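Local coordinates for xyloglucanase (Paenibacillus pabuli, PDB 2JEP), which probably hydrolyses the beta-1,4-linked glucan backbone of xyloglucan in plant cell walls, as a family 5 glycoside hydrolase, at residues 340-352 / 383-395. Numbering follows the deposited sequence.
Sequences RAAYAKAVTAKAK and QQNIINAIMQGMQ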
# COMPACT_ATOMS: atom_id res chain seq x y z
N ARG A 340 12.57 -15.01 -6.99
CA ARG A 340 12.07 -13.91 -6.17
C ARG A 340 12.87 -12.65 -6.40
O ARG A 340 12.33 -11.56 -6.49
CB ARG A 340 12.04 -14.32 -4.70
CG ARG A 340 11.12 -15.52 -4.44
CD ARG A 340 10.50 -15.52 -3.06
NE ARG A 340 11.52 -15.56 -2.04
CZ ARG A 340 11.40 -15.08 -0.79
NH1 ARG A 340 10.31 -14.44 -0.36
NH2 ARG A 340 12.40 -15.23 0.04
N ALA A 341 14.19 -12.80 -6.51
CA ALA A 341 15.04 -11.69 -6.85
C ALA A 341 14.72 -11.17 -8.24
O ALA A 341 14.57 -9.96 -8.43
CB ALA A 341 16.51 -12.08 -6.72
N ALA A 342 14.65 -12.06 -9.24
CA ALA A 342 14.39 -11.62 -10.62
C ALA A 342 13.07 -10.87 -10.72
O ALA A 342 12.97 -9.85 -11.41
CB ALA A 342 14.42 -12.81 -11.59
N TYR A 343 12.04 -11.39 -10.05
CA TYR A 343 10.71 -10.75 -10.04
C TYR A 343 10.78 -9.39 -9.37
O TYR A 343 10.27 -8.41 -9.90
CB TYR A 343 9.74 -11.65 -9.29
CG TYR A 343 8.30 -11.23 -9.26
CD1 TYR A 343 7.53 -11.26 -10.37
CD2 TYR A 343 7.72 -10.81 -8.09
CE1 TYR A 343 6.21 -10.95 -10.36
CE2 TYR A 343 6.38 -10.46 -8.05
CZ TYR A 343 5.62 -10.53 -9.19
OH TYR A 343 4.29 -10.18 -9.10
N ALA A 344 11.43 -9.31 -8.22
CA ALA A 344 11.50 -8.04 -7.52
C ALA A 344 12.24 -7.01 -8.34
O ALA A 344 11.84 -5.84 -8.41
CB ALA A 344 12.17 -8.18 -6.14
N LYS A 345 13.35 -7.40 -8.97
CA LYS A 345 14.09 -6.47 -9.82
C LYS A 345 13.25 -6.02 -11.00
O LYS A 345 13.25 -4.83 -11.34
CB LYS A 345 15.39 -7.13 -10.33
CG LYS A 345 16.22 -6.21 -11.19
CD LYS A 345 17.60 -6.78 -11.43
CE LYS A 345 18.42 -5.86 -12.32
NZ LYS A 345 19.82 -6.34 -12.38
N ALA A 346 12.55 -6.96 -11.63
CA ALA A 346 11.76 -6.63 -12.81
C ALA A 346 10.63 -5.65 -12.45
O ALA A 346 10.39 -4.67 -13.16
CB ALA A 346 11.23 -7.89 -13.45
N VAL A 347 9.92 -5.91 -11.35
CA VAL A 347 8.82 -5.03 -10.96
C VAL A 347 9.37 -3.66 -10.61
O VAL A 347 8.81 -2.63 -11.00
CB VAL A 347 7.99 -5.65 -9.80
CG1 VAL A 347 7.00 -4.62 -9.24
CG2 VAL A 347 7.28 -6.94 -10.26
N THR A 348 10.47 -3.63 -9.84
CA THR A 348 11.07 -2.35 -9.44
C THR A 348 11.52 -1.57 -10.67
O THR A 348 11.24 -0.36 -10.79
CB THR A 348 12.25 -2.58 -8.47
OG1 THR A 348 11.76 -3.27 -7.31
CG2 THR A 348 12.88 -1.28 -8.07
N ALA A 349 12.21 -2.25 -11.58
CA ALA A 349 12.72 -1.58 -12.79
C ALA A 349 11.57 -1.09 -13.65
O ALA A 349 11.68 -0.06 -14.30
CB ALA A 349 13.58 -2.53 -13.59
N LYS A 350 10.46 -1.84 -13.70
CA LYS A 350 9.33 -1.41 -14.54
C LYS A 350 8.67 -0.19 -13.94
O LYS A 350 8.24 0.72 -14.66
CB LYS A 350 8.32 -2.54 -14.69
CG LYS A 350 7.29 -2.30 -15.79
CD LYS A 350 7.92 -2.26 -17.19
CE LYS A 350 8.39 -3.62 -17.64
NZ LYS A 350 9.19 -3.49 -18.90
N ALA A 351 8.54 -0.19 -12.61
CA ALA A 351 8.07 1.03 -11.92
C ALA A 351 8.98 2.22 -12.22
O ALA A 351 8.50 3.33 -12.52
CB ALA A 351 7.97 0.80 -10.41
N LYS A 352 10.29 2.01 -12.15
CA LYS A 352 11.24 3.08 -12.43
C LYS A 352 11.06 3.60 -13.85
O LYS A 352 11.03 4.83 -14.08
CB LYS A 352 12.68 2.60 -12.18
CG LYS A 352 13.79 3.63 -12.46
CD LYS A 352 13.97 4.59 -11.33
CE LYS A 352 15.09 5.61 -11.63
NZ LYS A 352 16.32 4.98 -12.16
N GLN A 383 17.37 -11.54 3.39
CA GLN A 383 17.29 -11.70 1.94
C GLN A 383 18.10 -10.62 1.23
O GLN A 383 17.57 -9.77 0.53
CB GLN A 383 15.82 -11.66 1.49
CG GLN A 383 14.95 -12.74 2.11
CD GLN A 383 15.27 -14.15 1.64
OE1 GLN A 383 15.94 -14.35 0.62
NE2 GLN A 383 14.76 -15.13 2.38
N GLN A 384 19.41 -10.67 1.41
CA GLN A 384 20.29 -9.66 0.81
C GLN A 384 20.14 -9.63 -0.70
O GLN A 384 20.19 -8.55 -1.31
CB GLN A 384 21.76 -9.96 1.15
CG GLN A 384 22.71 -8.89 0.71
CD GLN A 384 22.50 -7.65 1.48
OE1 GLN A 384 22.62 -7.67 2.72
NE2 GLN A 384 22.15 -6.52 0.80
N ASN A 385 20.02 -10.79 -1.32
CA ASN A 385 19.99 -10.81 -2.77
C ASN A 385 18.70 -10.18 -3.32
O ASN A 385 18.74 -9.54 -4.36
CB ASN A 385 20.22 -12.22 -3.33
CG ASN A 385 21.69 -12.63 -3.37
OD1 ASN A 385 22.60 -11.82 -3.21
ND2 ASN A 385 21.93 -13.91 -3.64
N ILE A 386 17.57 -10.34 -2.61
CA ILE A 386 16.34 -9.67 -3.05
C ILE A 386 16.47 -8.16 -2.84
O ILE A 386 16.06 -7.37 -3.68
CB ILE A 386 15.07 -10.24 -2.35
CG1 ILE A 386 14.86 -11.71 -2.76
CG2 ILE A 386 13.83 -9.38 -2.64
CD1 ILE A 386 13.80 -12.42 -1.96
N ILE A 387 17.03 -7.74 -1.71
CA ILE A 387 17.26 -6.32 -1.51
C ILE A 387 18.13 -5.77 -2.62
O ILE A 387 17.84 -4.71 -3.20
CB ILE A 387 17.92 -6.03 -0.13
CG1 ILE A 387 16.95 -6.39 0.99
CG2 ILE A 387 18.35 -4.58 -0.01
CD1 ILE A 387 17.54 -6.36 2.40
N ASN A 388 19.20 -6.49 -2.92
CA ASN A 388 20.10 -6.01 -3.97
C ASN A 388 19.38 -5.92 -5.32
O ASN A 388 19.63 -5.02 -6.12
CB ASN A 388 21.32 -6.93 -4.13
CG ASN A 388 22.31 -6.82 -3.00
OD1 ASN A 388 22.25 -5.90 -2.20
ND2 ASN A 388 23.22 -7.78 -2.92
N ALA A 389 18.51 -6.90 -5.60
CA ALA A 389 17.74 -6.91 -6.85
C ALA A 389 16.83 -5.68 -6.95
O ALA A 389 16.76 -5.03 -7.99
CB ALA A 389 16.93 -8.21 -6.92
N ILE A 390 16.17 -5.32 -5.85
CA ILE A 390 15.35 -4.12 -5.83
C ILE A 390 16.22 -2.89 -6.11
O ILE A 390 15.86 -2.00 -6.89
CB ILE A 390 14.60 -3.98 -4.47
CG1 ILE A 390 13.55 -5.09 -4.34
CG2 ILE A 390 13.96 -2.58 -4.31
CD1 ILE A 390 12.94 -5.22 -2.93
N MET A 391 17.34 -2.78 -5.41
CA MET A 391 18.17 -1.61 -5.58
C MET A 391 18.78 -1.53 -6.98
O MET A 391 18.88 -0.44 -7.55
CB MET A 391 19.20 -1.51 -4.47
CG MET A 391 18.55 -1.43 -3.08
SD MET A 391 17.49 0.02 -2.84
CE MET A 391 16.44 -0.54 -1.50
N GLN A 392 19.12 -2.67 -7.57
CA GLN A 392 19.56 -2.68 -8.97
C GLN A 392 18.44 -2.19 -9.88
O GLN A 392 18.68 -1.47 -10.85
CB GLN A 392 19.97 -4.08 -9.42
CG GLN A 392 21.26 -4.57 -8.78
CD GLN A 392 21.45 -6.06 -8.90
OE1 GLN A 392 20.75 -6.72 -9.68
NE2 GLN A 392 22.38 -6.61 -8.11
N GLY A 393 17.22 -2.59 -9.58
CA GLY A 393 16.07 -2.16 -10.37
C GLY A 393 15.79 -0.66 -10.31
O GLY A 393 15.11 -0.11 -11.18
N MET A 394 16.32 0.03 -9.28
CA MET A 394 16.18 1.48 -9.19
C MET A 394 17.25 2.27 -9.95
O MET A 394 17.21 3.51 -9.95
CB MET A 394 16.21 1.94 -7.71
CG MET A 394 15.02 1.47 -6.90
SD MET A 394 13.43 2.07 -7.44
CE MET A 394 13.77 3.82 -7.43
N GLN A 395 18.16 1.59 -10.65
CA GLN A 395 19.25 2.27 -11.36
C GLN A 395 18.73 2.96 -12.62
O GLN A 395 17.75 2.53 -13.22
CB GLN A 395 20.37 1.28 -11.69
CG GLN A 395 21.20 0.91 -10.45
CD GLN A 395 22.00 -0.39 -10.59
OE1 GLN A 395 21.96 -1.05 -11.64
NE2 GLN A 395 22.69 -0.79 -9.52
OXT GLN A 395 19.26 4.01 -13.02
O HOH W 1 16.39 4.48 -14.75
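Ala341, Lys345 and Ala349 run along Ile386, Ala389 and Gly393 where two helices pack side by side, their axes 7.5 Å apart and inclined at 23°. The backbones come close because small residues line the seam: Ala389 CB sits 3.3 Å from Ala341 O, and the CA of Ala349 lies 3.2 Å from Gly393 O in a CA-H...O contact. Gly393, with no side chain, brings its CA within 4.0 Å of Lys345 O, beside Thr348. Lys345 runs along the exposed edge of the seam. Its CB and CG rest on Ala389 O, CD reaches Gln392 OE1, CE passes Gln392 CB, and NZ gives OE1 a 2.9 Å hydrogen bond, tilted 29° from the amide carbonyl plane. With CG anti to the backbone N (chi1 -178°), the extended chain carries NZ past Ala389 O to the Gln392 amide.

In the (beta/alpha)8 barrel, helix 336-353 links strands 319-324 and 357-362, and helix 384-393 follows the eighth strand to close the chain. On the barrel side, Thr348 binds Ala344 O through OG1, while its CG2 lies 3.5 Å from Met394 SD; Pro358 touches both residues. Ile386 CD1 lies over one face of the Arg340 guanidinium, toward its rim; NE and NH1 bind Asn337 and Ser326.

At the C-terminus, Lys352 NZ donates to Met394 O (2.8 Å) from above its carbonyl plane, weakly to Gln395 O, and forms a salt bridge with Gln395 OXT. A methionine in its place would probably cost Met394 O its lysine donor and the terminal carboxylate this countercharge, leaving the last residues freer to move. One water joins NZ to Gln395 O.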